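Local coordinates for protein anti-sigma-I factor RsgI2 (Clostridium thermocellum, PDB 4B9P) that probably senses cellulose outside the cell through this family 3 carbohydrate-binding module and, in response, releases the sigma factor SigI2 that it holds inactive, at residues I54-I65 / Y104-Y115. Residues are numbered along the deposited sequence; the frame is centred on the assembly and turned at random.
Sequences INEIYTCDWSNI and YVEIISRIGNSY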
loop_
_atom_site.group_PDB
_atom_site.type_symbol
_atom_site.label_atom_id
_atom_site.label_comp_id
_atom_site.label_asym_id
_atom_site.label_seq_id
_atom_site.Cartn_x
_atom_site.Cartn_y
_atom_site.Cartn_z
ATOM N N ILE A 54 -3.034 17.507 -3.235
ATOM C CA ILE A 54 -4.492 17.495 -3.070
ATOM C C ILE A 54 -5.131 16.560 -4.111
ATOM O O ILE A 54 -4.442 16.066 -5.015
ATOM C CB ILE A 54 -5.058 18.935 -3.166
ATOM C CG1 ILE A 54 -4.788 19.546 -4.553
ATOM C CG2 ILE A 54 -4.543 19.772 -1.999
ATOM C CD1 ILE A 54 -5.540 20.865 -4.796
ATOM N N ASN A 55 -6.448 16.352 -4.015
ATOM C CA ASN A 55 -7.192 15.443 -4.909
ATOM C C ASN A 55 -6.620 14.031 -4.873
ATOM O O ASN A 55 -6.621 13.338 -5.902
ATOM C CB ASN A 55 -7.192 15.908 -6.370
ATOM C CG ASN A 55 -7.594 17.340 -6.562
ATOM O OD1 ASN A 55 -8.524 17.849 -5.926
ATOM N ND2 ASN A 55 -6.939 18.003 -7.508
ATOM N N GLU A 56 -6.127 13.593 -3.724
ATOM C CA GLU A 56 -5.435 12.299 -3.709
ATOM C C GLU A 56 -6.425 11.157 -3.923
ATOM O O GLU A 56 -7.406 11.055 -3.204
ATOM C CB GLU A 56 -4.734 12.111 -2.396
ATOM C CG GLU A 56 -3.616 13.080 -2.122
ATOM C CD GLU A 56 -2.956 12.686 -0.817
ATOM O OE1 GLU A 56 -3.463 13.108 0.260
ATOM O OE2 GLU A 56 -2.007 11.858 -0.817
ATOM N N ILE A 57 -6.126 10.276 -4.881
ATOM C CA ILE A 57 -6.942 9.103 -5.158
ATOM C C ILE A 57 -6.032 7.890 -5.222
ATOM O O ILE A 57 -4.810 7.997 -5.431
ATOM C CB ILE A 57 -7.745 9.261 -6.485
ATOM C CG1 ILE A 57 -6.801 9.361 -7.684
ATOM C CG2 ILE A 57 -8.736 10.440 -6.386
ATOM C CD1 ILE A 57 -7.515 9.143 -9.015
ATOM N N TYR A 58 -6.642 6.732 -5.062
ATOM C CA TYR A 58 -5.982 5.455 -5.181
ATOM C C TYR A 58 -6.499 4.753 -6.434
ATOM O O TYR A 58 -7.718 4.732 -6.684
ATOM C CB TYR A 58 -6.372 4.565 -3.958
ATOM C CG TYR A 58 -5.900 3.141 -4.128
ATOM C CD1 TYR A 58 -4.617 2.790 -3.767
ATOM C CD2 TYR A 58 -6.713 2.180 -4.749
ATOM C CE1 TYR A 58 -4.134 1.486 -3.958
ATOM C CE2 TYR A 58 -6.261 0.894 -4.943
ATOM C CZ TYR A 58 -4.965 0.566 -4.588
ATOM O OH TYR A 58 -4.492 -0.691 -4.842
ATOM N N THR A 59 -5.602 4.114 -7.182
ATOM C CA THR A 59 -6.045 3.193 -8.184
ATOM C C THR A 59 -5.186 1.921 -8.151
ATOM O O THR A 59 -3.979 1.974 -7.903
ATOM C CB THR A 59 -6.094 3.818 -9.577
ATOM O OG1 THR A 59 -6.757 2.929 -10.497
ATOM C CG2 THR A 59 -4.724 4.148 -10.059
ATOM N N CYS A 60 -5.818 0.767 -8.404
ATOM C CA CYS A 60 -5.095 -0.481 -8.588
ATOM C C CYS A 60 -4.987 -0.746 -10.079
ATOM O O CYS A 60 -5.989 -0.974 -10.742
ATOM C CB CYS A 60 -5.826 -1.635 -7.890
ATOM S SG CYS A 60 -5.074 -3.227 -8.212
ATOM N N ASP A 61 -3.761 -0.660 -10.586
ATOM C CA ASP A 61 -3.509 -0.883 -11.983
ATOM C C ASP A 61 -3.598 -2.361 -12.346
ATOM O O ASP A 61 -3.980 -2.689 -13.474
ATOM C CB ASP A 61 -2.139 -0.330 -12.376
ATOM C CG ASP A 61 -2.153 1.169 -12.583
ATOM O OD1 ASP A 61 -3.243 1.776 -12.734
ATOM O OD2 ASP A 61 -1.054 1.732 -12.606
ATOM N N TRP A 62 -3.251 -3.244 -11.416
ATOM C CA TRP A 62 -3.232 -4.663 -11.705
ATOM C C TRP A 62 -3.095 -5.445 -10.427
ATOM O O TRP A 62 -2.431 -5.004 -9.485
ATOM C CB TRP A 62 -2.025 -5.006 -12.587
ATOM C CG TRP A 62 -1.918 -6.466 -12.956
ATOM C CD1 TRP A 62 -2.515 -7.068 -14.018
ATOM C CD2 TRP A 62 -1.175 -7.482 -12.288
ATOM N NE1 TRP A 62 -2.195 -8.391 -14.053
ATOM C CE2 TRP A 62 -1.380 -8.687 -13.004
ATOM C CE3 TRP A 62 -0.375 -7.500 -11.144
ATOM C CZ2 TRP A 62 -0.802 -9.896 -12.638
ATOM C CZ3 TRP A 62 0.206 -8.737 -10.768
ATOM C CH2 TRP A 62 -0.024 -9.904 -11.515
ATOM N N SER A 63 -3.717 -6.618 -10.385
ATOM C CA SER A 63 -3.430 -7.601 -9.331
ATOM C C SER A 63 -3.522 -8.956 -9.971
ATOM O O SER A 63 -4.263 -9.124 -10.951
ATOM C CB SER A 63 -4.468 -7.484 -8.236
ATOM O OG SER A 63 -4.284 -8.497 -7.278
ATOM N N ASN A 64 -2.813 -9.949 -9.428
ATOM C CA ASN A 64 -2.962 -11.315 -9.915
ATOM C C ASN A 64 -4.349 -11.887 -9.628
ATOM O O ASN A 64 -4.724 -12.876 -10.269
ATOM C CB ASN A 64 -1.855 -12.229 -9.353
ATOM C CG ASN A 64 -1.932 -12.420 -7.848
ATOM O OD1 ASN A 64 -2.262 -11.503 -7.117
ATOM N ND2 ASN A 64 -1.637 -13.612 -7.387
ATOM N N ILE A 65 -5.142 -11.262 -8.740
ATOM C CA ILE A 65 -6.542 -11.689 -8.537
ATOM C C ILE A 65 -7.537 -10.777 -9.236
ATOM O O ILE A 65 -8.745 -10.969 -9.120
ATOM C CB ILE A 65 -6.900 -11.886 -7.054
ATOM C CG1 ILE A 65 -6.901 -10.570 -6.272
ATOM C CG2 ILE A 65 -5.944 -12.902 -6.433
ATOM C CD1 ILE A 65 -7.430 -10.708 -4.839
ATOM N N TYR A 104 -0.298 -16.243 -2.816
ATOM C CA TYR A 104 0.003 -14.836 -2.633
ATOM C C TYR A 104 -0.904 -13.952 -3.443
ATOM O O TYR A 104 -1.490 -14.390 -4.452
ATOM C CB TYR A 104 1.483 -14.544 -2.970
ATOM C CG TYR A 104 1.751 -14.571 -4.441
ATOM C CD1 TYR A 104 1.622 -13.428 -5.220
ATOM C CD2 TYR A 104 2.130 -15.745 -5.062
ATOM C CE1 TYR A 104 1.848 -13.452 -6.573
ATOM C CE2 TYR A 104 2.379 -15.783 -6.413
ATOM C CZ TYR A 104 2.237 -14.636 -7.165
ATOM O OH TYR A 104 2.493 -14.692 -8.511
ATOM N N VAL A 105 -1.002 -12.700 -3.014
ATOM C CA VAL A 105 -1.622 -11.665 -3.831
ATOM C C VAL A 105 -0.580 -10.601 -4.122
ATOM O O VAL A 105 0.165 -10.178 -3.224
ATOM C CB VAL A 105 -2.857 -11.001 -3.149
ATOM C CG1 VAL A 105 -3.432 -9.882 -4.065
ATOM C CG2 VAL A 105 -3.896 -12.052 -2.863
ATOM N N GLU A 106 -0.536 -10.180 -5.378
ATOM C CA GLU A 106 0.338 -9.093 -5.808
ATOM C C GLU A 106 -0.553 -7.929 -6.248
ATOM O O GLU A 106 -1.523 -8.134 -6.978
ATOM C CB GLU A 106 1.223 -9.566 -6.961
ATOM C CG GLU A 106 2.224 -8.513 -7.420
ATOM C CD GLU A 106 3.143 -9.006 -8.537
ATOM O OE1 GLU A 106 3.139 -10.235 -8.819
ATOM O OE2 GLU A 106 3.859 -8.167 -9.131
ATOM N N ILE A 107 -0.206 -6.721 -5.798
ATOM C CA ILE A 107 -1.012 -5.533 -6.049
ATOM C C ILE A 107 -0.104 -4.436 -6.543
ATOM O O ILE A 107 0.846 -4.056 -5.843
ATOM C CB ILE A 107 -1.751 -5.065 -4.781
ATOM C CG1 ILE A 107 -2.547 -6.234 -4.204
ATOM C CG2 ILE A 107 -2.673 -3.879 -5.110
ATOM C CD1 ILE A 107 -3.197 -5.951 -2.936
ATOM N N ILE A 108 -0.418 -3.898 -7.722
ATOM C CA ILE A 108 0.305 -2.773 -8.308
ATOM C C ILE A 108 -0.614 -1.561 -8.182
ATOM O O ILE A 108 -1.713 -1.595 -8.731
ATOM C CB ILE A 108 0.626 -3.077 -9.790
ATOM C CG1 ILE A 108 1.598 -4.260 -9.904
ATOM C CG2 ILE A 108 1.200 -1.836 -10.473
ATOM C CD1 ILE A 108 2.026 -4.572 -11.287
ATOM N N SER A 109 -0.161 -0.512 -7.485
ATOM C CA SER A 109 -0.988 0.646 -7.192
ATOM C C SER A 109 -0.350 1.927 -7.634
ATOM O O SER A 109 0.870 2.025 -7.761
ATOM C CB SER A 109 -1.201 0.767 -5.688
ATOM O OG SER A 109 -1.760 -0.417 -5.138
ATOM N N ARG A 110 -1.203 2.924 -7.828
ATOM C CA ARG A 110 -0.766 4.305 -8.052
ATOM C C ARG A 110 -1.605 5.204 -7.178
ATOM O O ARG A 110 -2.818 5.056 -7.144
ATOM C CB ARG A 110 -0.921 4.708 -9.534
ATOM C CG ARG A 110 -0.064 3.890 -10.475
ATOM C CD ARG A 110 -0.077 4.486 -11.860
ATOM N NE ARG A 110 -1.398 4.357 -12.395
ATOM C CZ ARG A 110 -2.076 5.287 -13.061
ATOM N NH1 ARG A 110 -1.580 6.507 -13.306
ATOM N NH2 ARG A 110 -3.278 4.961 -13.484
ATOM N N ILE A 111 -0.974 6.193 -6.553
ATOM C CA ILE A 111 -1.674 7.120 -5.669
ATOM C C ILE A 111 -1.162 8.533 -5.965
ATOM O O ILE A 111 0.037 8.776 -6.067
ATOM C CB ILE A 111 -1.396 6.811 -4.149
ATOM C CG1 ILE A 111 -1.883 5.381 -3.810
ATOM C CG2 ILE A 111 -2.041 7.829 -3.215
ATOM C CD1 ILE A 111 -0.786 4.361 -3.838
ATOM N N GLY A 112 -2.094 9.470 -6.082
ATOM C CA GLY A 112 -1.705 10.856 -6.277
ATOM C C GLY A 112 -2.884 11.717 -6.627
ATOM O O GLY A 112 -4.050 11.278 -6.630
ATOM N N ASN A 113 -2.586 12.984 -6.929
ATOM C CA ASN A 113 -3.603 13.942 -7.353
ATOM C C ASN A 113 -4.309 13.366 -8.591
ATOM O O ASN A 113 -3.638 12.954 -9.549
ATOM C CB ASN A 113 -2.846 15.246 -7.686
ATOM C CG ASN A 113 -3.735 16.410 -8.073
ATOM O OD1 ASN A 113 -4.713 16.257 -8.776
ATOM N ND2 ASN A 113 -3.340 17.599 -7.661
ATOM N N SER A 114 -5.648 13.313 -8.566
ATOM C CA SER A 114 -6.411 12.742 -9.671
ATOM C C SER A 114 -6.001 13.321 -11.031
ATOM O O SER A 114 -6.075 12.629 -12.038
ATOM C CB SER A 114 -7.908 12.923 -9.386
ATOM O OG SER A 114 -8.244 14.316 -9.314
ATOM N N TYR A 115 -5.632 14.592 -11.073
ATOM C CA TYR A 115 -5.247 15.244 -12.329
ATOM C C TYR A 115 -3.865 14.806 -12.802
ATOM O O TYR A 115 -3.558 14.892 -13.982
ATOM C CB TYR A 115 -5.309 16.770 -12.199
ATOM C CG TYR A 115 -6.708 17.321 -12.131
ATOM C CD1 TYR A 115 -7.432 17.300 -10.924
ATOM C CD2 TYR A 115 -7.307 17.855 -13.269
ATOM C CE1 TYR A 115 -8.704 17.815 -10.860
ATOM C CE2 TYR A 115 -8.582 18.359 -13.190
ATOM C CZ TYR A 115 -9.278 18.350 -11.992
ATOM O OH TYR A 115 -10.546 18.863 -11.939
#
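A classic beta bulge interrupts the antiparallel pairing of strands 56-63 and 104-111: Asp61 and Trp62 both face Ile108, whose O accepts from Asp61 N and whose N donates to Trp62 O. Before the bulge, Thr59 and Arg110 form a hydrogen-bonded pair. The bulge residue Asp61 meets Arg110 side-on in a salt bridge; NE and NH2 both reach the syn lone pair of OD1 (3.2 and 3.3 Å), while the closer OD2, 2.7 Å from NE, forms only a weak, bent hydrogen bond. Carboxylate and guanidinium are nearly coplanar, and the bend of Arg110 at chi3 (-67°) brings the group across to Asp61. On the face bearing Thr59, Arg110, Trp62 and Ile108, Trp62 CE3 packs on Ile108 CD1 (3.8 Å), and the ring edge meets Glu106, whose carboxylate stands 80° from the ring plane. Strand 56-63 is the outermost strand of one of the two antiparallel sheets of the CBM3 beta-sandwich. The opposite face, bearing Tyr58, Cys60, Ile107, Ser109 and Ile111, packs against Ile70, Val88 and Ile90 of the other sheet. There Tyr58 OH donates to Ser109 OG (2.8 Å), tying down the end of the ring. At one end of the ladder, Asn64 continues the pairing with its amide: OD1 accepts from Glu106 N (2.8 Å, nearly straight at 174°) and ND2 donates to Tyr104 O. At the other, Asn113 OD1 caps the short helix through Tyr115 N and receives Asn55 ND2 (3.1 Å) from the opposite face of its amide plane; Tyr124 OH and Asn128 O also bond to Asn55 ND2 and Asn113 ND2, respectively.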